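Local coordinates for pngf-ii (Elizabethkingia meningoseptica, PDB 4R4X), which removes N-linked glycans from glycoproteins as a peptide:N-glycosidase, probably by hydrolysing the amide bond between asparagine and the innermost sugar, at residues Gly214-Leu218 / Gly347-Asn352; Gly249-Pro255 / Phe296-Phe302; Gln285-Leu289 / Leu380-Thr385; Arg422-Thr426 / Ile493-Val497. All blocks are in the same frame, centred on the assembly; numbering follows the deposited sequence. Where two conformers were deposited one is given.

Contact 1: Gly214-Leu218 / Gly347-Asn352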
loop_
_atom_site.group_PDB
_atom_site.type_symbol
_atom_site.label_atom_id
_atom_site.label_comp_id
_atom_site.label_asym_id
_atom_site.label_seq_id
_atom_site.Cartn_x
_atom_site.Cartn_y
_atom_site.Cartn_z
ATOM N N GLY A 214 14.260 21.408 -8.292
ATOM C CA GLY A 214 13.167 20.569 -8.785
ATOM C C GLY A 214 13.281 19.075 -8.436
ATOM O O GLY A 214 12.353 18.308 -8.690
ATOM N N THR A 215 14.412 18.660 -7.884
ATOM C CA THR A 215 14.650 17.239 -7.608
ATOM C C THR A 215 13.985 16.738 -6.322
ATOM O O THR A 215 13.917 15.531 -6.084
ATOM C CB THR A 215 16.150 16.938 -7.554
ATOM O OG1 THR A 215 16.772 17.729 -6.539
ATOM C CG2 THR A 215 16.798 17.211 -8.891
ATOM N N ILE A 216 13.482 17.665 -5.513
ATOM C CA ILE A 216 12.797 17.341 -4.251
ATOM C C ILE A 216 11.448 18.050 -4.225
ATOM O O ILE A 216 11.389 19.269 -4.430
ATOM C CB ILE A 216 13.604 17.826 -3.044
ATOM C CG1 ILE A 216 15.047 17.299 -3.087
ATOM C CG2 ILE A 216 12.931 17.415 -1.746
ATOM C CD1 ILE A 216 16.014 18.117 -2.239
ATOM N N ILE A 217 10.380 17.285 -4.031
ATOM C CA ILE A 217 9.053 17.842 -3.807
ATOM C C ILE A 217 8.550 17.447 -2.409
ATOM O O ILE A 217 8.712 16.291 -1.973
ATOM C CB ILE A 217 8.036 17.434 -4.904
ATOM C CG1 ILE A 217 7.886 15.914 -5.007
ATOM C CG2 ILE A 217 8.471 17.995 -6.259
ATOM C CD1 ILE A 217 6.948 15.465 -6.108
ATOM N N LEU A 218 7.893 18.384 -1.730
ATOM C CA LEU A 218 7.554 18.212 -0.311
ATOM C C LEU A 218 6.192 18.822 0.000
ATOM O O LEU A 218 5.866 19.871 -0.527
ATOM C CB LEU A 218 8.609 18.928 0.533
ATOM C CG LEU A 218 8.598 18.607 2.026
ATOM C CD1 LEU A 218 9.215 17.247 2.241
ATOM C CD2 LEU A 218 9.387 19.617 2.853
ATOM N N GLY A 347 8.008 13.862 1.515
ATOM C CA GLY A 347 8.590 14.261 0.242
ATOM C C GLY A 347 9.043 13.126 -0.632
ATOM O O GLY A 347 9.084 11.966 -0.227
ATOM N N ALA A 348 9.360 13.483 -1.867
ATOM C CA ALA A 348 9.927 12.532 -2.793
ATOM C C ALA A 348 11.123 13.202 -3.444
ATOM O O ALA A 348 11.103 14.407 -3.686
ATOM C CB ALA A 348 8.894 12.133 -3.820
ATOM N N PHE A 349 12.174 12.418 -3.664
ATOM C CA PHE A 349 13.415 12.866 -4.283
ATOM C C PHE A 349 13.741 11.920 -5.419
ATOM O O PHE A 349 13.655 10.706 -5.252
ATOM C CB PHE A 349 14.557 12.845 -3.252
ATOM C CG PHE A 349 15.950 12.852 -3.832
ATOM C CD1 PHE A 349 16.493 13.995 -4.404
ATOM C CD2 PHE A 349 16.754 11.719 -3.747
ATOM C CE1 PHE A 349 17.786 13.990 -4.911
ATOM C CE2 PHE A 349 18.056 11.713 -4.230
ATOM C CZ PHE A 349 18.578 12.847 -4.811
ATOM N N ILE A 350 14.083 12.478 -6.575
ATOM C CA ILE A 350 14.779 11.721 -7.622
ATOM C C ILE A 350 15.941 12.593 -8.115
ATOM O O ILE A 350 15.732 13.634 -8.746
ATOM C CB ILE A 350 13.857 11.328 -8.795
ATOM C CG1 ILE A 350 12.683 10.472 -8.301
ATOM C CG2 ILE A 350 14.675 10.558 -9.836
ATOM C CD1 ILE A 350 11.609 10.207 -9.337
ATOM N N GLY A 351 17.165 12.180 -7.801
ATOM C CA GLY A 351 18.336 12.922 -8.194
ATOM C C GLY A 351 18.522 12.816 -9.693
ATOM O O GLY A 351 18.810 11.739 -10.194
ATOM N N ASN A 352 18.381 13.931 -10.403
ATOM C CA ASN A 352 18.566 13.963 -11.830
ATOM C C ASN A 352 18.994 15.359 -12.286
ATOM O O ASN A 352 18.897 16.328 -11.532
ATOM C CB ASN A 352 17.268 13.559 -12.549
ATOM C CG ASN A 352 16.194 14.641 -12.488
ATOM O OD1 ASN A 352 16.050 15.458 -13.422
ATOM N ND2 ASN A 352 15.444 14.668 -11.402
#

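Contact 2: Gly249-Pro255 / Phe296-Phe302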
loop_
_atom_site.group_PDB
_atom_site.type_symbol
_atom_site.label_atom_id
_atom_site.label_comp_id
_atom_site.label_asym_id
_atom_site.label_seq_id
_atom_site.Cartn_x
_atom_site.Cartn_y
_atom_site.Cartn_z
ATOM N N GLY A 249 16.255 7.374 -5.867
ATOM C CA GLY A 249 15.030 7.933 -5.337
ATOM C C GLY A 249 14.789 7.607 -3.859
ATOM O O GLY A 249 15.262 6.594 -3.311
ATOM N N ASP A 250 14.046 8.492 -3.209
ATOM C CA ASP A 250 13.598 8.277 -1.837
ATOM C C ASP A 250 12.228 8.896 -1.686
ATOM O O ASP A 250 11.974 9.985 -2.198
ATOM C CB ASP A 250 14.514 9.003 -0.839
ATOM C CG ASP A 250 15.440 8.074 -0.064
ATOM O OD1 ASP A 250 15.281 6.836 -0.070
ATOM O OD2 ASP A 250 16.354 8.610 0.588
ATOM N N VAL A 251 11.370 8.209 -0.956
ATOM C CA VAL A 251 10.209 8.807 -0.323
ATOM C C VAL A 251 10.602 8.906 1.141
ATOM O O VAL A 251 11.046 7.914 1.752
ATOM C CB VAL A 251 8.958 7.950 -0.480
ATOM C CG1 VAL A 251 7.773 8.608 0.203
ATOM C CG2 VAL A 251 8.673 7.712 -1.955
ATOM N N PHE A 252 10.492 10.114 1.681
ATOM C CA PHE A 252 11.012 10.415 3.000
ATOM C C PHE A 252 10.021 11.231 3.798
ATOM O O PHE A 252 9.114 11.852 3.236
ATOM C CB PHE A 252 12.359 11.153 2.913
ATOM C CG PHE A 252 12.300 12.497 2.235
ATOM C CD1 PHE A 252 12.458 12.611 0.868
ATOM C CD2 PHE A 252 12.101 13.658 2.979
ATOM C CE1 PHE A 252 12.397 13.854 0.236
ATOM C CE2 PHE A 252 12.065 14.901 2.364
ATOM C CZ PHE A 252 12.193 15.000 0.978
ATOM N N ILE A 253 10.175 11.167 5.108
ATOM C CA ILE A 253 9.506 12.072 6.033
ATOM C C ILE A 253 10.570 12.792 6.851
ATOM O O ILE A 253 11.724 12.334 6.958
ATOM C CB ILE A 253 8.472 11.366 6.949
ATOM C CG1 ILE A 253 9.128 10.283 7.796
ATOM C CG2 ILE A 253 7.347 10.753 6.114
ATOM C CD1 ILE A 253 8.241 9.674 8.857
ATOM N N ILE A 254 10.183 13.928 7.442
ATOM C CA ILE A 254 11.117 14.753 8.173
ATOM C C ILE A 254 10.731 14.776 9.658
ATOM O O ILE A 254 9.755 15.448 10.038
ATOM C CB ILE A 254 11.168 16.187 7.597
ATOM C CG1 ILE A 254 11.636 16.148 6.143
ATOM C CG2 ILE A 254 12.117 17.051 8.424
ATOM C CD1 ILE A 254 11.563 17.461 5.411
ATOM N N PRO A 255 11.476 14.051 10.510
ATOM C CA PRO A 255 11.172 14.194 11.958
ATOM C C PRO A 255 11.569 15.569 12.505
ATOM O O PRO A 255 12.705 16.011 12.321
ATOM C CB PRO A 255 12.007 13.095 12.621
ATOM C CG PRO A 255 12.469 12.219 11.498
ATOM C CD PRO A 255 12.550 13.078 10.279
ATOM N N PHE A 296 16.604 12.795 8.416
ATOM C CA PHE A 296 15.322 12.380 7.858
ATOM C C PHE A 296 15.179 10.843 7.832
ATOM O O PHE A 296 16.174 10.105 7.965
ATOM C CB PHE A 296 15.051 13.021 6.488
ATOM C CG PHE A 296 15.836 12.451 5.350
ATOM C CD1 PHE A 296 15.328 11.396 4.601
ATOM C CD2 PHE A 296 17.067 12.986 4.990
ATOM C CE1 PHE A 296 16.039 10.875 3.533
ATOM C CE2 PHE A 296 17.781 12.484 3.908
ATOM C CZ PHE A 296 17.264 11.423 3.171
ATOM N N ILE A 297 13.932 10.391 7.725
ATOM C CA ILE A 297 13.597 8.968 7.629
ATOM C C ILE A 297 13.188 8.651 6.200
ATOM O O ILE A 297 12.285 9.321 5.626
ATOM C CB ILE A 297 12.484 8.619 8.607
ATOM C CG1 ILE A 297 13.055 8.692 10.032
ATOM C CG2 ILE A 297 11.857 7.232 8.364
ATOM C CD1 ILE A 297 12.017 8.505 11.085
ATOM N N GLU A 298 13.827 7.620 5.650
ATOM C CA GLU A 298 13.444 7.055 4.342
ATOM C C GLU A 298 12.266 6.103 4.490
ATOM O O GLU A 298 12.405 5.012 5.078
ATOM C CB GLU A 298 14.608 6.267 3.734
ATOM C CG GLU A 298 15.846 7.067 3.565
ATOM C CD GLU A 298 16.999 6.276 2.986
ATOM O OE1 GLU A 298 17.275 5.151 3.461
ATOM O OE2 GLU A 298 17.641 6.794 2.056
ATOM N N LEU A 299 11.086 6.489 4.014
ATOM C CA LEU A 299 9.974 5.521 3.974
ATOM C C LEU A 299 10.279 4.386 2.997
ATOM O O LEU A 299 9.998 3.231 3.291
ATOM C CB LEU A 299 8.657 6.177 3.558
ATOM C CG LEU A 299 8.110 7.306 4.425
ATOM C CD1 LEU A 299 6.677 7.626 3.974
ATOM C CD2 LEU A 299 8.128 6.903 5.910
HETATM N N MSE A 300 10.863 4.731 1.853
HETATM C CA MSE A 300 11.095 3.788 0.740
HETATM C C MSE A 300 12.266 4.295 -0.056
HETATM O O MSE A 300 12.242 5.423 -0.528
HETATM C CB MSE A 300 9.862 3.710 -0.187
HETATM C CG MSE A 300 10.074 2.855 -1.446
HETATM SE SE MSE A 300 8.972 3.464 -2.979
HETATM C CE MSE A 300 7.298 3.879 -2.033
ATOM N N ARG A 301 13.311 3.472 -0.209
ATOM C CA ARG A 301 14.426 3.760 -1.088
ATOM C C ARG A 301 14.181 2.977 -2.371
ATOM O O ARG A 301 13.905 1.762 -2.325
ATOM C CB ARG A 301 15.762 3.351 -0.439
ATOM C CG ARG A 301 16.980 3.380 -1.368
ATOM C CD ARG A 301 17.953 4.523 -1.151
ATOM N NE ARG A 301 18.377 4.690 0.241
ATOM C CZ ARG A 301 19.427 4.127 0.850
ATOM N NH1 ARG A 301 20.242 3.285 0.228
ATOM N NH2 ARG A 301 19.639 4.389 2.143
ATOM N N PHE A 302 14.228 3.675 -3.511
ATOM C CA PHE A 302 13.933 3.060 -4.795
ATOM C C PHE A 302 14.879 3.600 -5.853
ATOM O O PHE A 302 15.522 4.647 -5.676
ATOM C CB PHE A 302 12.456 3.262 -5.220
ATOM C CG PHE A 302 12.084 4.694 -5.538
ATOM C CD1 PHE A 302 11.748 5.592 -4.519
ATOM C CD2 PHE A 302 12.044 5.150 -6.859
ATOM C CE1 PHE A 302 11.416 6.911 -4.809
ATOM C CE2 PHE A 302 11.715 6.474 -7.154
ATOM C CZ PHE A 302 11.396 7.357 -6.133
#

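Contact 3: Gln285-Leu289 / Leu380-Thr385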
loop_
_atom_site.group_PDB
_atom_site.type_symbol
_atom_site.label_atom_id
_atom_site.label_comp_id
_atom_site.label_asym_id
_atom_site.label_seq_id
_atom_site.Cartn_x
_atom_site.Cartn_y
_atom_site.Cartn_z
ATOM N N GLN A 285 27.066 16.530 6.039
ATOM C CA GLN A 285 26.039 17.399 6.586
ATOM C C GLN A 285 24.756 16.640 6.923
ATOM O O GLN A 285 24.150 16.015 6.061
ATOM C CB GLN A 285 25.708 18.509 5.593
ATOM C CG GLN A 285 26.904 19.293 5.092
ATOM C CD GLN A 285 27.636 18.620 3.944
ATOM O OE1 GLN A 285 27.023 18.008 3.049
ATOM N NE2 GLN A 285 28.962 18.739 3.954
ATOM N N GLY A 286 24.336 16.728 8.180
ATOM C CA GLY A 286 23.014 16.274 8.597
ATOM C C GLY A 286 22.795 14.777 8.531
ATOM O O GLY A 286 21.656 14.324 8.405
ATOM N N VAL A 287 23.876 14.020 8.650
ATOM C CA VAL A 287 23.824 12.569 8.468
ATOM C C VAL A 287 23.652 11.786 9.759
ATOM O O VAL A 287 23.380 10.580 9.703
ATOM C CB VAL A 287 25.053 12.025 7.711
ATOM C CG1 VAL A 287 25.138 12.687 6.363
ATOM C CG2 VAL A 287 26.347 12.197 8.505
ATOM N N ALA A 288 23.803 12.462 10.899
ATOM C CA ALA A 288 23.740 11.807 12.199
ATOM C C ALA A 288 22.896 12.579 13.208
ATOM O O ALA A 288 22.881 13.809 13.214
ATOM C CB ALA A 288 25.148 11.617 12.760
ATOM N N LEU A 289 22.201 11.841 14.070
ATOM C CA LEU A 289 21.456 12.446 15.145
ATOM C C LEU A 289 22.442 13.204 16.049
ATOM O O LEU A 289 23.579 12.766 16.228
ATOM C CB LEU A 289 20.704 11.357 15.920
ATOM C CG LEU A 289 20.153 11.558 17.323
ATOM C CD1 LEU A 289 19.187 10.419 17.605
ATOM C CD2 LEU A 289 21.253 11.603 18.364
ATOM N N LEU A 380 13.330 5.918 16.564
ATOM C CA LEU A 380 14.340 6.977 16.654
ATOM C C LEU A 380 15.272 6.913 15.452
ATOM O O LEU A 380 16.027 5.942 15.312
ATOM C CB LEU A 380 15.200 6.807 17.902
ATOM C CG LEU A 380 16.230 7.916 18.152
ATOM C CD1 LEU A 380 15.544 9.232 18.417
ATOM C CD2 LEU A 380 17.146 7.573 19.316
ATOM N N PRO A 381 15.236 7.942 14.581
ATOM C CA PRO A 381 16.165 8.012 13.452
ATOM C C PRO A 381 17.567 8.352 13.951
ATOM O O PRO A 381 17.731 9.371 14.609
ATOM C CB PRO A 381 15.624 9.167 12.610
ATOM C CG PRO A 381 14.861 10.028 13.564
ATOM C CD PRO A 381 14.307 9.089 14.623
ATOM N N VAL A 382 18.552 7.504 13.665
ATOM C CA VAL A 382 19.895 7.668 14.224
ATOM C C VAL A 382 20.908 8.152 13.196
ATOM O O VAL A 382 21.766 8.955 13.518
ATOM C CB VAL A 382 20.383 6.400 14.956
ATOM C CG1 VAL A 382 19.587 6.198 16.238
ATOM C CG2 VAL A 382 20.263 5.167 14.101
ATOM N N PHE A 383 20.783 7.707 11.944
ATOM C CA PHE A 383 21.626 8.234 10.888
ATOM C C PHE A 383 20.953 8.111 9.536
ATOM O O PHE A 383 20.037 7.304 9.339
ATOM C CB PHE A 383 23.005 7.559 10.845
ATOM C CG PHE A 383 22.965 6.072 10.652
ATOM C CD1 PHE A 383 22.998 5.521 9.393
ATOM C CD2 PHE A 383 22.990 5.221 11.750
ATOM C CE1 PHE A 383 22.961 4.148 9.220
ATOM C CE2 PHE A 383 22.979 3.843 11.593
ATOM C CZ PHE A 383 22.956 3.310 10.322
ATOM N N ASN A 384 21.427 8.935 8.614
ATOM C CA ASN A 384 21.027 8.866 7.214
ATOM C C ASN A 384 22.081 9.569 6.381
ATOM O O ASN A 384 22.209 10.798 6.454
ATOM C CB ASN A 384 19.675 9.526 7.009
ATOM C CG ASN A 384 19.053 9.163 5.672
ATOM O OD1 ASN A 384 19.744 8.839 4.698
ATOM N ND2 ASN A 384 17.729 9.187 5.629
ATOM N N THR A 385 22.854 8.791 5.628
ATOM C CA THR A 385 23.890 9.345 4.787
ATOM C C THR A 385 23.409 9.703 3.397
ATOM O O THR A 385 24.135 10.343 2.667
ATOM C CB THR A 385 25.104 8.409 4.632
ATOM O OG1 THR A 385 24.759 7.271 3.824
ATOM C CG2 THR A 385 25.615 7.951 6.020
#

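Contact 4: Arg422-Thr426 / Ile493-Val497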
loop_
_atom_site.group_PDB
_atom_site.type_symbol
_atom_site.label_atom_id
_atom_site.label_comp_id
_atom_site.label_asym_id
_atom_site.label_seq_id
_atom_site.Cartn_x
_atom_site.Cartn_y
_atom_site.Cartn_z
ATOM N N ARG A 422 16.556 -0.749 11.788
ATOM C CA ARG A 422 16.015 -0.770 10.428
ATOM C C ARG A 422 17.056 -0.110 9.566
ATOM O O ARG A 422 17.318 1.085 9.713
ATOM C CB ARG A 422 14.698 -0.001 10.360
ATOM C CG ARG A 422 14.044 0.087 8.977
ATOM C CD ARG A 422 12.817 0.978 9.077
ATOM N NE ARG A 422 12.079 1.164 7.825
ATOM C CZ ARG A 422 12.252 2.166 6.964
ATOM N NH1 ARG A 422 11.477 2.235 5.896
ATOM N NH2 ARG A 422 13.182 3.089 7.148
ATOM N N TYR A 423 17.659 -0.893 8.683
ATOM C CA TYR A 423 18.881 -0.496 8.000
ATOM C C TYR A 423 18.710 -0.656 6.495
ATOM O O TYR A 423 18.430 -1.760 6.003
ATOM C CB TYR A 423 20.042 -1.355 8.482
ATOM C CG TYR A 423 21.398 -1.039 7.884
ATOM C CD1 TYR A 423 22.060 0.143 8.197
ATOM C CD2 TYR A 423 22.047 -1.947 7.050
ATOM C CE1 TYR A 423 23.317 0.425 7.675
ATOM C CE2 TYR A 423 23.319 -1.691 6.555
ATOM C CZ TYR A 423 23.947 -0.501 6.866
ATOM O OH TYR A 423 25.183 -0.197 6.347
ATOM N N ILE A 424 18.820 0.465 5.795
ATOM C CA ILE A 424 18.751 0.506 4.327
ATOM C C ILE A 424 20.117 0.871 3.793
ATOM O O ILE A 424 20.639 1.929 4.111
ATOM C CB ILE A 424 17.715 1.524 3.825
ATOM C CG1 ILE A 424 16.362 1.239 4.462
ATOM C CG2 ILE A 424 17.585 1.465 2.299
ATOM C CD1 ILE A 424 15.284 2.255 4.125
ATOM N N THR A 425 20.692 0.003 2.975
ATOM C CA THR A 425 22.014 0.253 2.424
ATOM C C THR A 425 22.082 -0.008 0.930
ATOM O O THR A 425 21.578 -1.046 0.458
ATOM C CB THR A 425 23.118 -0.572 3.134
ATOM O OG1 THR A 425 24.380 -0.286 2.518
ATOM C CG2 THR A 425 22.833 -2.104 3.070
ATOM N N THR A 426 22.712 0.929 0.214
ATOM C CA THR A 426 23.094 0.731 -1.185
ATOM C C THR A 426 24.482 1.302 -1.464
ATOM O O THR A 426 24.871 2.333 -0.916
ATOM C CB THR A 426 22.069 1.312 -2.178
ATOM O OG1 THR A 426 21.903 2.722 -1.993
ATOM C CG2 THR A 426 20.740 0.622 -2.023
ATOM N N ILE A 493 12.501 -1.297 -5.533
ATOM C CA ILE A 493 12.805 -0.917 -4.134
ATOM C C ILE A 493 13.998 -1.694 -3.572
ATOM O O ILE A 493 14.165 -2.868 -3.863
ATOM C CB ILE A 493 11.623 -1.282 -3.240
ATOM C CG1 ILE A 493 10.443 -0.392 -3.581
ATOM C CG2 ILE A 493 11.968 -1.188 -1.734
ATOM C CD1 ILE A 493 9.138 -0.851 -3.000
ATOM N N THR A 494 14.794 -1.046 -2.728
ATOM C CA THR A 494 15.773 -1.749 -1.910
ATOM C C THR A 494 15.156 -1.996 -0.530
ATOM O O THR A 494 14.838 -1.048 0.195
ATOM C CB THR A 494 17.084 -0.946 -1.804
ATOM O OG1 THR A 494 17.738 -0.970 -3.081
ATOM C CG2 THR A 494 18.000 -1.527 -0.736
ATOM N N ASN A 495 14.970 -3.264 -0.194
ATOM C CA ASN A 495 14.380 -3.669 1.099
ATOM C C ASN A 495 15.194 -3.225 2.302
ATOM O O ASN A 495 16.398 -3.385 2.277
ATOM C CB ASN A 495 14.316 -5.196 1.164
ATOM C CG ASN A 495 13.028 -5.752 0.585
ATOM O OD1 ASN A 495 12.915 -6.022 -0.604
ATOM N ND2 ASN A 495 12.060 -5.931 1.425
ATOM N N PRO A 496 14.546 -2.714 3.367
ATOM C CA PRO A 496 15.292 -2.616 4.628
ATOM C C PRO A 496 15.609 -3.985 5.168
ATOM O O PRO A 496 14.880 -4.935 4.886
ATOM C CB PRO A 496 14.312 -1.933 5.594
ATOM C CG PRO A 496 13.268 -1.307 4.719
ATOM C CD PRO A 496 13.222 -2.089 3.445
ATOM N N VAL A 497 16.697 -4.090 5.918
ATOM C CA VAL A 497 16.893 -5.238 6.755
ATOM C C VAL A 497 16.638 -4.814 8.198
ATOM O O VAL A 497 16.822 -3.645 8.560
ATOM C CB VAL A 497 18.285 -5.859 6.561
ATOM C CG1 VAL A 497 18.501 -6.225 5.087
ATOM C CG2 VAL A 497 19.371 -4.949 7.086
HETATM O O HOH W 1 19.344 -2.607 3.367
#

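Contact 1: Gly214-Leu218 / Gly347-Asn352
Ile216 and Phe349 face each other as a non-hydrogen-bonded pair of two antiparallel strands, and their side chains meet at a slant, Ile216 CG1 lying 3.8 Å from Phe349 CD1. The same ring atom comes within 3.4 Å of Thr215 O. With CG anti to the backbone N (chi1 161°), the Phe349 ring leans along its own chain, where Gly351 N sits above one face near the rim. Leu218 shares this side of the sheet with Ile216 and Phe349, and its CD1 methyl settles onto the bare backbone of Gly347, 3.6 Å from the CA; the glycine has no side chain to compete for the place. On the other side Ile217 CG1 meets Ala348 CB at 4.1 Å. Between the two layers Ile217 and Ala348 exchange backbone hydrogen bonds, Ile217 N to Ala348 O at 3.0 Å and Ala348 N to Ile217 O at 2.9 Å, and Ile350 N adds a third to Thr215 O at 3.1 Å. Thr215 CG2 lies 3.5 Å from Asn352 O and beside Asn352 ND2, which bonds back to Ile350 O, while Thr215 OG1 holds Gly212 O. Thr215 and Ile216 form a classic bulge opposite Phe211. Strand 216-222 runs between strands 209-211 and 343-350; Phe252 of strand 248-253, on the far side of 343-350, packs on Ile216 and Leu218, and strands 186-196 and 358-367 back the side bearing Ile217 and Ala348.

Contact 2: Gly249-Pro255 / Phe296-Phe302
Val251 O accepts two N-H groups of the opposite strand, Met300 N at 3.2 Å and, by a weak, bent bond, Leu299 N at 2.7 Å. This is a classic beta bulge in an antiparallel pair of the peptide-N-glycosidase F N-terminal domain; Leu299 and Met300 share one partner, and the chain turns a corner there. Glu298 and Arg301 lie on the same side of the sheet as Asp250. Arg301 grips the Glu298 carboxylate side-on, NH2 to OE1 at 2.8 Å, on its syn lone pair, and NE to OE2 at 2.9 Å, from above the carboxylate plane. Asp250 OD2 lies 2.7 Å from Glu298 OE2 with the two carboxylates turned 80° apart, and Asp250 OD1 reaches the edge of the guanidinium in a long salt bridge. Ser531 and Thr386 add hydrogen bonds to Glu298, so the cluster is tied to segments beyond the pair. Phe296 presents its ring edge to Asp250 OD2 and meets Phe252 CB through CD1 at 3.4 Å. On the reverse side Ile253 and Ile297 lie alongside each other, while Leu299 lies athwart Ile253, CD1 to CG2 3.8 Å. At the far end the Phe302 ring, turned back between its own N and carbonyl carbon (chi1 67°), spreads a face over Gly249, whose CA stands 3.8 Å from the ring centroid and 15° off its normal.

Contact 3: Gln285-Leu289 / Leu380-Thr385
Asn384 N donates to Val287 O at 2.8 Å and Leu289 N to Val382 O at 3.0 Å, two nearly straight hydrogen bonds on either side of the bridged pair Ala288 and Phe383. The first donor is tilted from its acceptor's carbonyl plane and the second stands above it. With this single bridge, and no regular structure in 286-289, a loop is laid against a strand. Phe383 lies against Val287 O as well, its CA making a C-H...O contact at 3.2 Å. Val287 CA makes a C-H contact with Asn384 O at 3.1 Å, and its CB is almost as near that same oxygen. Farther out, Val287 CG1, placed beside its backbone N (chi1 -59°), packs on Thr385 CA at 3.9 Å. At the other end Leu289 reaches across with CG anti to its backbone N, roughly perpendicular to Leu380; its CD1 touches Leu380 CD2 at 3.9 Å and lies 3.5 Å from Pro381 O, a buried carbonyl with no polar partner in the model. The Asn384 side chain works elsewhere, ND2 on Phe296 O and OD1 on Thr386 N. Strand 378-384, bulged at Val382 and Phe383 opposite Gly532, is the outermost of its sheet, so the loop lies along its border. With main-chain bonds and aliphatic side chains doing the work and no charge pair crossing, the join probably depends more on backbone fit and burial than on charge.

Contact 4: Arg422-Thr426 / Ile493-Val497
Tyr423 and Val497 exchange backbone hydrogen bonds, Tyr423 N to Val497 O at 2.9 Å and Val497 N to Tyr423 O, also at 2.9 Å, as an antiparallel hydrogen-bonded pair. Beyond it the chains separate, and a water donates to Tyr423 O and, at 3.2 Å, to Asn495 O, and accepts from Thr425 N, linking the two backbones where they make no direct hydrogen bond. Apolar contact flanks the polar part. Pro496 lies side by side with Ile424, CB to CG1 3.9 Å, and with the stem of Arg422, whose CG is equally close to Pro496 CB. Val497 CG2, placed between its own N and carbonyl carbon, is 3.9 Å from Tyr423 CB and lies at the edge of the phenol ring. The Thr426 and Thr494 side chains meet askew, Thr426 CG2 3.6 Å from Thr494 OG1, and that hydroxyl bonds to Asn487 O. The charged group of Arg422 sits with one guanidinium face over Pro496 CG. The extended chain, CG anti to the backbone N (chi1 178°), carries that group on to a salt bridge with Glu334 and a hydrogen bond to Glu298 O. A single antiparallel bridge beside which the chains part around a water belongs here to the peptide-N-glycosidase F C-terminal domain, whose strand 493-504 runs between 416-428 and 297-303, consistent with the paired jellyrolls of this family.

Contacts 1, 2 and 4 pair neighbouring strands of one antiparallel sheet, and contact 3 lays a loop along its outermost strand, 378-384. Contact 2 lies about 11 Å, centre to centre, from contacts 1 and 4 and about 12 Å from contact 3, touching all three; contact 1, about 19 Å from contacts 3 and 4, touches neither, whereas 3 and 4, about 15 Å apart, meet. Along the chain contact 2 falls within the span of contact 1, contact 3 crosses both, and contact 4 follows all three. A backbone bond between Arg301 and Thr494 joins strands 297-303 and 493-504, carrying the sheet from the first PNGase F domain into the second, consistent with the two packed jellyrolls known for PNGase F.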